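GH3 beta-N-acetylglucosaminidase (Paenibacillaceae, PDB 6K5J) catalyses, as a family 3 glycoside hydrolase, the removal of terminal beta-linked N-acetylglucosamine residues, probably from chitin-derived oligosaccharides. Local coordinates at residues 478-483 and 498-503; 392-397 and 410-415. All blocks are in the same frame, centred on the assembly; numbering follows the deposited sequence.

Contact 1: residues 478-483 and 498-503; sequences QLIVAS and TFFAAY
Phe499 and Phe500, on opposite faces of a parallel strand pair, each lean against the neighbouring strand 478-483. The Phe499 ring meets the Val481 and Ser483 side chains obliquely, with Val481 CG1 3.8 Å from its CD2, while Ser483 CB and OG crowd CZ. Phe500 instead offers its ring edge: Ile480 CG2 sits near the ring plane, 3.7 Å from CE1, and Val481 O also lies along that rim. Past the strand end, the methyl of Ala501, two residues back, lies over one face of the Tyr503 ring, offset to its rim, and the Tyr503 hydroxyl bonds to Thr374. The pair belongs to the mixed sheet of the C-terminal alpha/beta domain, where strand 499-501 lies between 478-483 and the antiparallel strand 374-377.

The torsions send the two rings apart along the strand. In Phe499 CG is anti to the backbone N (chi1 -176°), which lays the ring across Val481 and Ser483; in Phe500 it is anti to the carbonyl carbon (chi1 -67°), and the ring runs back to Ile480, with Phe382 meeting it edge-to-face and helix 507-517 packing on it.

Four nearly straight backbone bonds form the parallel ladder. Thr498 O accepts from Val481 N, and Phe500 N gives to Val481 O. Phe500 O accepts from Ser483 N, and Ala502 N continues the pattern past the strand end to Ser483 O at 2.8 Å. Waters bridge both ends: one donates to Leu479 O and bonds Thr498 OG1, each at 2.7 Å; the other accepts from Ser483 OG and from Tyr503 N, both at 2.9 Å.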
loop_
_atom_site.group_PDB
_atom_site.type_symbol
_atom_site.label_atom_id
_atom_site.label_comp_id
_atom_site.label_asym_id
_atom_site.label_seq_id
_atom_site.Cartn_x
_atom_site.Cartn_y
_atom_site.Cartn_z
ATOM N N GLN A 478 33.028 -12.074 5.119
ATOM C CA GLN A 478 32.549 -11.871 3.754
ATOM C C GLN A 478 31.072 -11.508 3.868
ATOM O O GLN A 478 30.224 -12.377 4.094
ATOM C CB GLN A 478 32.771 -13.107 2.888
ATOM C CG GLN A 478 34.239 -13.391 2.566
ATOM C CD GLN A 478 34.962 -14.090 3.704
ATOM O OE1 GLN A 478 34.514 -15.134 4.192
ATOM N NE2 GLN A 478 36.085 -13.516 4.140
ATOM N N LEU A 479 30.779 -10.215 3.750
ATOM C CA LEU A 479 29.456 -9.666 4.028
ATOM C C LEU A 479 28.713 -9.397 2.724
ATOM O O LEU A 479 29.254 -8.748 1.823
ATOM C CB LEU A 479 29.571 -8.369 4.825
ATOM C CG LEU A 479 28.268 -7.576 5.005
ATOM C CD1 LEU A 479 27.334 -8.335 5.928
ATOM C CD2 LEU A 479 28.569 -6.181 5.560
ATOM N N ILE A 480 27.482 -9.898 2.628
ATOM C CA ILE A 480 26.526 -9.503 1.598
ATOM C C ILE A 480 25.360 -8.809 2.294
ATOM O O ILE A 480 24.868 -9.292 3.318
ATOM C CB ILE A 480 26.011 -10.717 0.793
ATOM C CG1 ILE A 480 27.136 -11.372 -0.009
ATOM C CG2 ILE A 480 24.849 -10.323 -0.139
ATOM C CD1 ILE A 480 26.743 -12.751 -0.572
ATOM N N VAL A 481 24.899 -7.694 1.739
ATOM C CA VAL A 481 23.705 -7.017 2.237
ATOM C C VAL A 481 22.616 -7.122 1.172
ATOM O O VAL A 481 22.872 -6.894 -0.015
ATOM C CB VAL A 481 24.001 -5.553 2.606
ATOM C CG1 VAL A 481 22.742 -4.863 3.164
ATOM C CG2 VAL A 481 25.122 -5.493 3.630
ATOM N N ALA A 482 21.413 -7.493 1.596
ATOM C CA ALA A 482 20.247 -7.550 0.726
ATOM C C ALA A 482 19.135 -6.762 1.397
ATOM O O ALA A 482 18.696 -7.122 2.493
ATOM C CB ALA A 482 19.815 -8.997 0.470
ATOM N N SER A 483 18.699 -5.678 0.763
ATOM C CA SER A 483 17.659 -4.846 1.347
ATOM C C SER A 483 16.300 -5.465 1.061
ATOM O O SER A 483 16.007 -5.845 -0.081
ATOM C CB SER A 483 17.729 -3.413 0.806
ATOM O OG SER A 483 17.799 -3.392 -0.612
ATOM N N THR A 498 28.946 -5.599 -1.427
ATOM C CA THR A 498 27.955 -6.322 -2.219
ATOM C C THR A 498 26.578 -5.993 -1.670
ATOM O O THR A 498 26.298 -6.278 -0.502
ATOM C CB THR A 498 28.193 -7.835 -2.163
ATOM O OG1 THR A 498 29.559 -8.114 -2.492
ATOM C CG2 THR A 498 27.275 -8.568 -3.135
ATOM N N PHE A 499 25.722 -5.401 -2.510
ATOM C CA PHE A 499 24.408 -4.929 -2.080
ATOM C C PHE A 499 23.360 -5.330 -3.107
ATOM O O PHE A 499 23.475 -4.978 -4.286
ATOM C CB PHE A 499 24.406 -3.407 -1.882
ATOM C CG PHE A 499 23.101 -2.866 -1.350
ATOM C CD1 PHE A 499 22.064 -2.542 -2.222
ATOM C CD2 PHE A 499 22.908 -2.691 0.015
ATOM C CE1 PHE A 499 20.844 -2.054 -1.740
ATOM C CE2 PHE A 499 21.703 -2.198 0.512
ATOM C CZ PHE A 499 20.656 -1.868 -0.382
ATOM N N PHE A 500 22.330 -6.034 -2.649
ATOM C CA PHE A 500 21.178 -6.421 -3.455
ATOM C C PHE A 500 19.944 -5.670 -2.974
ATOM O O PHE A 500 19.850 -5.285 -1.807
ATOM C CB PHE A 500 20.895 -7.926 -3.344
ATOM C CG PHE A 500 21.957 -8.804 -3.943
ATOM C CD1 PHE A 500 23.047 -9.214 -3.179
ATOM C CD2 PHE A 500 21.854 -9.242 -5.265
ATOM C CE1 PHE A 500 24.022 -10.029 -3.716
ATOM C CE2 PHE A 500 22.832 -10.053 -5.813
ATOM C CZ PHE A 500 23.921 -10.451 -5.035
ATOM N N ALA A 501 18.964 -5.511 -3.870
ATOM C CA ALA A 501 17.646 -5.018 -3.488
ATOM C C ALA A 501 16.600 -6.078 -3.798
ATOM O O ALA A 501 16.539 -6.589 -4.924
ATOM C CB ALA A 501 17.297 -3.701 -4.201
ATOM N N ALA A 502 15.766 -6.389 -2.806
ATOM C CA ALA A 502 14.596 -7.232 -3.011
ATOM C C ALA A 502 13.277 -6.483 -2.896
ATOM O O ALA A 502 12.237 -7.041 -3.273
ATOM C CB ALA A 502 14.590 -8.406 -2.012
ATOM N N TYR A 503 13.282 -5.258 -2.369
ATOM C CA TYR A 503 12.141 -4.339 -2.308
ATOM C C TYR A 503 11.025 -4.801 -1.374
ATOM O O TYR A 503 9.986 -4.121 -1.282
ATOM C CB TYR A 503 11.557 -4.066 -3.708
ATOM C CG TYR A 503 12.630 -3.740 -4.723
ATOM C CD1 TYR A 503 13.178 -2.465 -4.793
ATOM C CD2 TYR A 503 13.132 -4.720 -5.585
ATOM C CE1 TYR A 503 14.175 -2.159 -5.706
ATOM C CE2 TYR A 503 14.135 -4.423 -6.496
ATOM C CZ TYR A 503 14.643 -3.137 -6.556
ATOM O OH TYR A 503 15.639 -2.829 -7.462
HETATM O O HOH W 1 30.780 -9.167 -0.308
HETATM O O HOH W 2 15.147 -3.177 -1.663
#

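Contact 2: residues 392-397 and 410-415; sequences VVWPEV and KETLGY
A threonine methyl lies over the indole of Trp394: Thr412 CG2 sits 3.7 Å from the centroid of the five-membered ring, 21° off its normal, in a CH-pi contact. On the opposite face CD of Pro395, the next residue, touches near the rim. Thr412 is also the N-cap of helix 413-419. Its OG1, held between the backbone N and carbonyl carbon (chi1 64°), accepts from Tyr415 N at 2.9 Å and bonds Glu426, whose carboxylate also takes Gly414 N; the polar branch thus serves the helix start while the methyl is left for the indole.

At the six-membered end of Trp394, CZ3 comes within 3.5 Å of Leu413 N and 4.1 Å of Leu413 CB. Farther back along the strand, Val392 CG1 meets Leu413 CD2 at 4.1 Å and also lies 4.3 Å from Gly414 N, at the first helical turn. An alanine in place of Trp394 would take away the flat surface under the Thr412 methyl and is likely to open a gap between strand and helix start.

The contact joins the first strand and the helix of the beta-alpha-beta unit 390-396, 413-419, 424-430. Strand 424-430 supplies Glu426, strand 450-455 lies against Leu413, and helix 507-517 packs on both Trp394 and Leu413.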
loop_
_atom_site.group_PDB
_atom_site.type_symbol
_atom_site.label_atom_id
_atom_site.label_comp_id
_atom_site.label_asym_id
_atom_site.label_seq_id
_atom_site.Cartn_x
_atom_site.Cartn_y
_atom_site.Cartn_z
ATOM N N VAL A 392 22.745 -15.582 8.720
ATOM C CA VAL A 392 21.744 -14.676 8.170
ATOM C C VAL A 392 21.212 -13.807 9.301
ATOM O O VAL A 392 20.741 -14.323 10.324
ATOM C CB VAL A 392 20.599 -15.437 7.480
ATOM C CG1 VAL A 392 19.528 -14.440 6.977
ATOM C CG2 VAL A 392 21.143 -16.292 6.328
ATOM N N VAL A 393 21.287 -12.494 9.119
ATOM C CA VAL A 393 20.742 -11.531 10.068
ATOM C C VAL A 393 19.386 -11.074 9.543
ATOM O O VAL A 393 19.298 -10.467 8.470
ATOM C CB VAL A 393 21.699 -10.347 10.275
ATOM C CG1 VAL A 393 21.195 -9.443 11.393
ATOM C CG2 VAL A 393 23.098 -10.858 10.604
ATOM N N TRP A 394 18.325 -11.387 10.278
ATOM C CA TRP A 394 16.965 -11.215 9.781
ATOM C C TRP A 394 16.253 -10.157 10.606
ATOM O O TRP A 394 16.122 -10.322 11.829
ATOM C CB TRP A 394 16.195 -12.534 9.818
ATOM C CG TRP A 394 14.781 -12.395 9.322
ATOM C CD1 TRP A 394 13.645 -12.323 10.083
ATOM C CD2 TRP A 394 14.355 -12.293 7.957
ATOM N NE1 TRP A 394 12.540 -12.175 9.274
ATOM C CE2 TRP A 394 12.948 -12.154 7.965
ATOM C CE3 TRP A 394 15.028 -12.295 6.727
ATOM C CZ2 TRP A 394 12.197 -12.035 6.792
ATOM C CZ3 TRP A 394 14.279 -12.171 5.559
ATOM C CH2 TRP A 394 12.879 -12.039 5.604
ATOM N N PRO A 395 15.774 -9.073 9.995
ATOM C CA PRO A 395 15.121 -8.007 10.757
ATOM C C PRO A 395 13.626 -8.231 10.901
ATOM O O PRO A 395 12.962 -8.778 10.021
ATOM C CB PRO A 395 15.402 -6.769 9.894
ATOM C CG PRO A 395 15.309 -7.321 8.469
ATOM C CD PRO A 395 15.828 -8.767 8.551
ATOM N N GLU A 396 13.088 -7.797 12.038
ATOM C CA GLU A 396 11.651 -7.889 12.261
ATOM C C GLU A 396 11.153 -6.563 12.817
ATOM O O GLU A 396 11.810 -5.942 13.660
ATOM C CB GLU A 396 11.277 -9.051 13.211
ATOM C CG GLU A 396 11.764 -8.888 14.639
ATOM C CD GLU A 396 11.167 -9.905 15.615
ATOM O OE1 GLU A 396 10.446 -10.833 15.178
ATOM O OE2 GLU A 396 11.429 -9.765 16.832
ATOM N N VAL A 397 10.009 -6.116 12.298
ATOM C CA VAL A 397 9.362 -4.919 12.816
ATOM C C VAL A 397 8.737 -5.251 14.164
ATOM O O VAL A 397 8.008 -6.242 14.303
ATOM C CB VAL A 397 8.316 -4.398 11.818
ATOM C CG1 VAL A 397 7.517 -3.241 12.427
ATOM C CG2 VAL A 397 8.991 -3.953 10.522
ATOM N N LYS A 410 7.279 -16.200 8.008
ATOM C CA LYS A 410 7.870 -17.516 8.239
ATOM C C LYS A 410 8.886 -17.885 7.159
ATOM O O LYS A 410 9.933 -18.475 7.458
ATOM C CB LYS A 410 6.771 -18.577 8.313
ATOM C CG LYS A 410 7.289 -19.973 8.643
ATOM C CD LYS A 410 6.288 -21.040 8.241
ATOM C CE LYS A 410 6.716 -21.754 6.964
ATOM N NZ LYS A 410 7.578 -22.933 7.262
ATOM N N GLU A 411 8.594 -17.566 5.898
ATOM C CA GLU A 411 9.476 -17.937 4.788
ATOM C C GLU A 411 10.558 -16.866 4.622
ATOM O O GLU A 411 10.567 -16.067 3.680
ATOM C CB GLU A 411 8.670 -18.138 3.509
ATOM C CG GLU A 411 7.683 -19.308 3.556
ATOM C CD GLU A 411 6.298 -18.918 4.054
ATOM O OE1 GLU A 411 6.100 -17.773 4.518
ATOM O OE2 GLU A 411 5.392 -19.769 3.961
ATOM N N THR A 412 11.469 -16.856 5.592
ATOM C CA THR A 412 12.592 -15.933 5.629
ATOM C C THR A 412 13.650 -16.330 4.604
ATOM O O THR A 412 13.596 -17.402 3.997
ATOM C CB THR A 412 13.230 -15.932 7.020
ATOM O OG1 THR A 412 13.780 -17.236 7.279
ATOM C CG2 THR A 412 12.192 -15.584 8.099
ATOM N N LEU A 413 14.650 -15.457 4.432
ATOM C CA LEU A 413 15.793 -15.840 3.615
ATOM C C LEU A 413 16.448 -17.103 4.164
ATOM O O LEU A 413 16.818 -18.008 3.401
ATOM C CB LEU A 413 16.800 -14.693 3.545
ATOM C CG LEU A 413 18.104 -15.091 2.854
ATOM C CD1 LEU A 413 17.817 -15.470 1.410
ATOM C CD2 LEU A 413 19.101 -13.947 2.921
ATOM N N GLY A 414 16.581 -17.187 5.491
ATOM C CA GLY A 414 17.160 -18.378 6.093
ATOM C C GLY A 414 16.340 -19.617 5.805
ATOM O O GLY A 414 16.891 -20.689 5.544
ATOM N N TYR A 415 15.011 -19.482 5.843
ATOM C CA TYR A 415 14.115 -20.574 5.473
ATOM C C TYR A 415 14.447 -21.121 4.088
ATOM O O TYR A 415 14.581 -22.337 3.896
ATOM C CB TYR A 415 12.667 -20.082 5.533
ATOM C CG TYR A 415 11.632 -21.045 4.967
ATOM C CD1 TYR A 415 11.026 -22.006 5.780
ATOM C CD2 TYR A 415 11.260 -20.985 3.626
ATOM C CE1 TYR A 415 10.080 -22.885 5.263
ATOM C CE2 TYR A 415 10.315 -21.846 3.102
ATOM C CZ TYR A 415 9.728 -22.795 3.927
ATOM O OH TYR A 415 8.792 -23.655 3.408
#

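Both contacts belong to the six-stranded mixed sheet of the C-terminal alpha/beta domain, apart from the TIM-barrel-like N-terminal domain expected to carry most of the sugar site. Contact 2 closes along the chain before contact 1 opens; their centres are 13 Å apart and their nearest atoms about 6 Å, without touching. Strand 450-455 lies between strands 390-396 and 478-483 and hydrogen-bonds to each. Helix 507-517 also spans the two: Leu513 touches Ala482 of contact 1 and Leu413 of contact 2, and Met510 reaches Ala502 and Trp394. Strand 450-455 and helix 507-517 thus tie the two into one layered alpha/beta unit.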